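Local coordinates for protein Alpha/beta hydrolase (Paenibacillus sp. VTT E-133280, PDB 6TJ2) that probably hydrolyses methyl salicylate to salicylic acid, as an extracellular bacterial relative of tobacco salicylic acid binding protein 2, at residues 142-156 with 237-251. Residues are numbered along the deposited sequence; the frame is centred on the assembly and turned at random.
Sequences AFAPLDGQSVADQFP and IPQGPYGFHPTQSSH
His251 and Ala144 are joined by a hydrogen bond that ties 142-156, in the loop after sheet strand 134-139, to the segment 237-251, which carries helix 244-250. ND1 of His251 donates to Ala144 O at 2.7 Å, with the oxygen practically in the imidazole plane and an N-H...O angle of 160°. Followed outward from the backbone, the histidine shows how one flat group can serve two chemistries. CB lies 3.4 Å from Ala144 O and, like CG, also packs on Leu146 CD2; Leu146 CG lies over the centre of one ring face, a CH-pi contact, while the ring edge carries the hydrogen bond at ND1 and, at CE1, comes to 3.4 Å from Gln154 OE1. The rotation of the Gln154 amide is fixed by its NE2, which donates to both Gln149 OE1 and Ser150 O, and Gln149 OE1 also accepts from Leu146 N on the opposite face of its amide.

Farther along, the contact turns apolar. Ile237, with CG1 anti to the backbone N (chi1 -172°), sends CD1 over a face of Phe155, 4.0 Å from the ring centroid, and to the edge of Phe143. Phe244 CE1 lies over one face of Phe143, whose other face packs on Val151. Pro156 CA sits almost exactly above the centre of the Tyr242 ring, and a water lies 2.7 Å from both Gln154 O and Tyr242 O.

Phe143 also touches the probable nucleophile elbow, and Phe244 touches Asp234 of a probable Ser-His-Asp triad. The chemistry thus implies a joint of mixed character, apolar round Ile237, Phe143 and Phe155 and polar at His251, beside the likely active site of this alpha/beta hydrolase.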
loop_
_atom_site.group_PDB
_atom_site.type_symbol
_atom_site.label_atom_id
_atom_site.label_comp_id
_atom_site.label_asym_id
_atom_site.label_seq_id
_atom_site.Cartn_x
_atom_site.Cartn_y
_atom_site.Cartn_z
ATOM N N ALA A 142 8.443 -8.095 -10.685
ATOM C CA ALA A 142 9.711 -8.642 -11.151
ATOM C C ALA A 142 10.866 -8.176 -10.274
ATOM O O ALA A 142 10.841 -7.103 -9.649
ATOM C CB ALA A 142 9.971 -8.315 -12.607
ATOM N N PHE A 143 11.892 -8.992 -10.241
ATOM C CA PHE A 143 13.151 -8.635 -9.571
ATOM C C PHE A 143 13.940 -7.701 -10.462
ATOM O O PHE A 143 13.930 -7.821 -11.711
ATOM C CB PHE A 143 13.952 -9.903 -9.267
ATOM C CG PHE A 143 13.204 -10.844 -8.376
ATOM C CD1 PHE A 143 13.048 -10.518 -7.036
ATOM C CD2 PHE A 143 12.580 -11.986 -8.864
ATOM C CE1 PHE A 143 12.298 -11.353 -6.206
ATOM C CE2 PHE A 143 11.803 -12.776 -8.039
ATOM C CZ PHE A 143 11.710 -12.493 -6.713
ATOM N N ALA A 144 14.664 -6.779 -9.850
ATOM C CA ALA A 144 15.600 -5.880 -10.544
ATOM C C ALA A 144 16.880 -5.842 -9.737
ATOM O O ALA A 144 17.136 -4.840 -9.062
ATOM C CB ALA A 144 14.932 -4.529 -10.701
ATOM N N PRO A 145 17.670 -6.919 -9.724
ATOM C CA PRO A 145 18.908 -6.883 -8.955
ATOM C C PRO A 145 19.745 -5.675 -9.381
ATOM O O PRO A 145 19.753 -5.243 -10.531
ATOM C CB PRO A 145 19.630 -8.184 -9.305
ATOM C CG PRO A 145 18.486 -9.075 -9.758
ATOM C CD PRO A 145 17.470 -8.191 -10.451
ATOM N N LEU A 146 20.511 -5.175 -8.404
ATOM C CA LEU A 146 21.587 -4.211 -8.728
ATOM C C LEU A 146 22.796 -4.967 -9.277
ATOM O O LEU A 146 22.914 -6.192 -9.060
ATOM C CB LEU A 146 21.969 -3.455 -7.441
ATOM C CG LEU A 146 20.839 -2.651 -6.787
ATOM C CD1 LEU A 146 21.314 -1.947 -5.498
ATOM C CD2 LEU A 146 20.276 -1.633 -7.738
ATOM N N ASP A 147 23.737 -4.207 -9.836
ATOM C CA ASP A 147 25.023 -4.768 -10.299
ATOM C C ASP A 147 25.690 -5.579 -9.195
ATOM O O ASP A 147 25.742 -5.114 -8.033
ATOM C CB ASP A 147 25.905 -3.643 -10.816
ATOM C CG ASP A 147 27.220 -4.213 -11.312
ATOM O OD1 ASP A 147 27.226 -5.158 -12.104
ATOM O OD2 ASP A 147 28.275 -3.706 -10.843
ATOM N N GLY A 148 26.182 -6.761 -9.551
ATOM C CA GLY A 148 26.875 -7.667 -8.614
ATOM C C GLY A 148 25.983 -8.494 -7.728
ATOM O O GLY A 148 26.454 -9.230 -6.851
ATOM N N GLN A 149 24.662 -8.389 -7.848
ATOM C CA GLN A 149 23.708 -9.161 -7.051
ATOM C C GLN A 149 23.061 -10.260 -7.899
ATOM O O GLN A 149 23.044 -10.199 -9.130
ATOM C CB GLN A 149 22.568 -8.267 -6.543
ATOM C CG GLN A 149 23.023 -7.092 -5.682
ATOM C CD GLN A 149 21.869 -6.260 -5.203
ATOM O OE1 GLN A 149 20.726 -6.339 -5.705
ATOM N NE2 GLN A 149 22.126 -5.394 -4.211
ATOM N N SER A 150 22.594 -11.286 -7.229
ATOM C CA SER A 150 21.755 -12.352 -7.808
ATOM C C SER A 150 20.279 -12.080 -7.547
ATOM O O SER A 150 19.891 -11.250 -6.685
ATOM C CB SER A 150 22.125 -13.701 -7.252
ATOM O OG SER A 150 21.766 -13.784 -5.886
ATOM N N VAL A 151 19.436 -12.883 -8.193
ATOM C CA VAL A 151 17.996 -12.887 -7.866
ATOM C C VAL A 151 17.766 -13.391 -6.447
ATOM O O VAL A 151 17.025 -12.752 -5.664
ATOM C CB VAL A 151 17.215 -13.679 -8.924
ATOM C CG1 VAL A 151 15.794 -13.917 -8.476
ATOM C CG2 VAL A 151 17.273 -12.982 -10.250
ATOM N N ALA A 152 18.453 -14.446 -6.049
ATOM C CA ALA A 152 18.304 -15.020 -4.701
ATOM C C ALA A 152 18.723 -13.989 -3.627
ATOM O O ALA A 152 18.022 -13.964 -2.570
ATOM C CB ALA A 152 19.147 -16.289 -4.601
ATOM N N ASP A 153 19.685 -13.149 -3.942
ATOM C CA ASP A 153 20.167 -12.086 -3.020
ATOM C C ASP A 153 19.010 -11.163 -2.628
ATOM O O ASP A 153 19.143 -10.420 -1.643
ATOM C CB ASP A 153 21.310 -11.265 -3.607
ATOM C CG ASP A 153 22.699 -11.927 -3.642
ATOM O OD1 ASP A 153 22.887 -12.892 -2.852
ATOM O OD2 ASP A 153 23.516 -11.436 -4.424
ATOM N N GLN A 154 17.949 -11.038 -3.418
ATOM C CA GLN A 154 16.879 -10.072 -3.129
ATOM C C GLN A 154 15.989 -10.548 -2.009
ATOM O O GLN A 154 15.248 -9.734 -1.464
ATOM C CB GLN A 154 15.993 -9.896 -4.375
ATOM C CG GLN A 154 16.738 -9.470 -5.640
ATOM C CD GLN A 154 17.767 -8.403 -5.427
ATOM O OE1 GLN A 154 17.434 -7.326 -4.868
ATOM N NE2 GLN A 154 19.008 -8.673 -5.802
ATOM N N PHE A 155 16.053 -11.829 -1.643
ATOM C CA PHE A 155 15.082 -12.377 -0.669
ATOM C C PHE A 155 15.509 -12.103 0.774
ATOM O O PHE A 155 16.687 -11.985 1.083
ATOM C CB PHE A 155 14.911 -13.879 -0.873
ATOM C CG PHE A 155 14.008 -14.199 -2.043
ATOM C CD1 PHE A 155 12.679 -14.516 -1.838
ATOM C CD2 PHE A 155 14.520 -14.134 -3.327
ATOM C CE1 PHE A 155 11.847 -14.762 -2.924
ATOM C CE2 PHE A 155 13.692 -14.438 -4.398
ATOM C CZ PHE A 155 12.366 -14.770 -4.184
ATOM N N PRO A 156 14.541 -12.135 1.710
ATOM C CA PRO A 156 14.889 -12.183 3.135
ATOM C C PRO A 156 15.796 -13.386 3.397
ATOM O O PRO A 156 15.692 -14.405 2.694
ATOM C CB PRO A 156 13.541 -12.316 3.831
ATOM C CG PRO A 156 12.524 -11.824 2.834
ATOM C CD PRO A 156 13.085 -12.163 1.470
ATOM N N ILE A 237 7.742 -12.692 -3.092
ATOM C CA ILE A 237 8.734 -12.251 -2.082
ATOM C C ILE A 237 7.904 -11.551 -1.019
ATOM O O ILE A 237 6.982 -10.789 -1.346
ATOM C CB ILE A 237 9.842 -11.396 -2.736
ATOM C CG1 ILE A 237 10.959 -11.118 -1.734
ATOM C CG2 ILE A 237 9.279 -10.123 -3.377
ATOM C CD1 ILE A 237 12.216 -10.666 -2.436
ATOM N N PRO A 238 8.153 -11.818 0.261
ATOM C CA PRO A 238 7.317 -11.237 1.306
ATOM C C PRO A 238 7.244 -9.709 1.242
ATOM O O PRO A 238 8.249 -9.033 0.952
ATOM C CB PRO A 238 8.022 -11.702 2.600
ATOM C CG PRO A 238 8.730 -12.983 2.223
ATOM C CD PRO A 238 9.154 -12.784 0.770
ATOM N N GLN A 239 6.079 -9.143 1.474
ATOM C CA GLN A 239 5.939 -7.698 1.583
ATOM C C GLN A 239 6.610 -7.169 2.866
ATOM O O GLN A 239 6.663 -7.873 3.858
ATOM C CB GLN A 239 4.474 -7.291 1.500
ATOM C CG GLN A 239 3.888 -7.695 0.150
ATOM C CD GLN A 239 2.505 -7.225 -0.172
ATOM O OE1 GLN A 239 1.931 -7.570 -1.263
ATOM N NE2 GLN A 239 1.906 -6.431 0.675
ATOM N N GLY A 240 7.226 -6.016 2.710
ATOM C CA GLY A 240 8.110 -5.474 3.758
ATOM C C GLY A 240 9.383 -4.962 3.093
ATOM O O GLY A 240 9.431 -4.581 1.938
ATOM N N PRO A 241 10.477 -4.894 3.860
ATOM C CA PRO A 241 11.722 -4.311 3.381
ATOM C C PRO A 241 12.334 -4.977 2.145
ATOM O O PRO A 241 13.144 -4.365 1.504
ATOM C CB PRO A 241 12.662 -4.463 4.602
ATOM C CG PRO A 241 11.745 -4.523 5.747
ATOM C CD PRO A 241 10.512 -5.272 5.294
ATOM N N TYR A 242 11.915 -6.196 1.837
ATOM C CA TYR A 242 12.442 -6.916 0.671
ATOM C C TYR A 242 11.417 -7.013 -0.450
ATOM O O TYR A 242 11.729 -7.634 -1.444
ATOM C CB TYR A 242 12.890 -8.326 1.088
ATOM C CG TYR A 242 13.952 -8.351 2.166
ATOM C CD1 TYR A 242 15.304 -8.359 1.853
ATOM C CD2 TYR A 242 13.609 -8.295 3.497
ATOM C CE1 TYR A 242 16.265 -8.310 2.852
ATOM C CE2 TYR A 242 14.558 -8.260 4.515
ATOM C CZ TYR A 242 15.892 -8.289 4.166
ATOM O OH TYR A 242 16.802 -8.315 5.192
ATOM N N GLY A 243 10.252 -6.430 -0.323
ATOM C CA GLY A 243 9.142 -6.668 -1.258
ATOM C C GLY A 243 9.355 -6.123 -2.655
ATOM O O GLY A 243 10.239 -5.330 -2.952
ATOM N N PHE A 244 8.520 -6.532 -3.612
ATOM C CA PHE A 244 8.554 -6.025 -4.996
ATOM C C PHE A 244 8.385 -4.526 -5.054
ATOM O O PHE A 244 9.101 -3.898 -5.830
ATOM C CB PHE A 244 7.453 -6.670 -5.855
ATOM C CG PHE A 244 7.736 -8.108 -6.253
ATOM C CD1 PHE A 244 8.912 -8.429 -6.875
ATOM C CD2 PHE A 244 6.809 -9.117 -6.004
ATOM C CE1 PHE A 244 9.199 -9.723 -7.249
ATOM C CE2 PHE A 244 7.102 -10.425 -6.397
ATOM C CZ PHE A 244 8.272 -10.714 -7.016
ATOM N N HIS A 245 7.517 -3.942 -4.254
ATOM C CA HIS A 245 7.290 -2.474 -4.326
ATOM C C HIS A 245 7.045 -1.976 -2.923
ATOM O O HIS A 245 6.151 -2.511 -2.239
ATOM C CB HIS A 245 6.119 -2.125 -5.247
ATOM C CG HIS A 245 5.867 -0.652 -5.298
ATOM N ND1 HIS A 245 6.689 0.214 -5.974
ATOM C CD2 HIS A 245 4.928 0.068 -4.645
ATOM C CE1 HIS A 245 6.214 1.444 -5.749
ATOM N NE2 HIS A 245 5.182 1.374 -4.974
ATOM N N PRO A 246 7.752 -0.936 -2.427
ATOM C CA PRO A 246 8.684 -0.122 -3.194
ATOM C C PRO A 246 10.131 -0.617 -3.279
ATOM O O PRO A 246 10.944 0.028 -3.955
ATOM C CB PRO A 246 8.705 1.213 -2.422
ATOM C CG PRO A 246 8.353 0.815 -1.012
ATOM C CD PRO A 246 7.399 -0.335 -1.125
ATOM N N THR A 247 10.501 -1.734 -2.684
ATOM C CA THR A 247 11.926 -2.110 -2.646
ATOM C C THR A 247 12.483 -2.476 -4.014
ATOM O O THR A 247 13.417 -1.778 -4.504
ATOM C CB THR A 247 12.243 -3.171 -1.607
ATOM O OG1 THR A 247 11.947 -2.619 -0.323
ATOM C CG2 THR A 247 13.706 -3.596 -1.665
ATOM N N GLN A 248 11.973 -3.487 -4.689
ATOM C CA GLN A 248 12.562 -3.864 -6.008
ATOM C C GLN A 248 12.356 -2.716 -7.004
ATOM O O GLN A 248 13.341 -2.375 -7.741
ATOM C CB GLN A 248 11.998 -5.167 -6.552
ATOM C CG GLN A 248 12.446 -6.404 -5.774
ATOM C CD GLN A 248 13.939 -6.627 -5.826
ATOM O OE1 GLN A 248 14.679 -6.624 -4.810
ATOM N NE2 GLN A 248 14.468 -6.780 -7.001
ATOM N N SER A 249 11.195 -2.114 -7.048
ATOM C CA SER A 249 10.927 -1.057 -8.035
ATOM C C SER A 249 11.894 0.085 -7.829
ATOM O O SER A 249 12.333 0.685 -8.811
ATOM C CB SER A 249 9.488 -0.614 -8.006
ATOM O OG SER A 249 9.201 -0.012 -6.751
ATOM N N SER A 250 12.260 0.419 -6.594
ATOM C CA SER A 250 13.167 1.570 -6.351
ATOM C C SER A 250 14.513 1.335 -7.001
ATOM O O SER A 250 15.248 2.348 -7.252
ATOM C CB SER A 250 13.320 1.836 -4.882
ATOM O OG SER A 250 14.087 0.824 -4.262
ATOM N N HIS A 251 14.945 0.114 -7.276
ATOM C CA HIS A 251 16.245 -0.134 -7.925
ATOM C C HIS A 251 16.269 0.465 -9.313
ATOM O O HIS A 251 17.394 0.723 -9.824
ATOM C CB HIS A 251 16.529 -1.633 -8.029
ATOM C CG HIS A 251 16.694 -2.333 -6.739
ATOM N ND1 HIS A 251 16.918 -3.667 -6.680
ATOM C CD2 HIS A 251 16.718 -1.875 -5.453
ATOM C CE1 HIS A 251 17.081 -4.018 -5.396
ATOM N NE2 HIS A 251 16.937 -2.914 -4.616
HETATM O O HOH W 1 14.343 -7.281 -2.013
#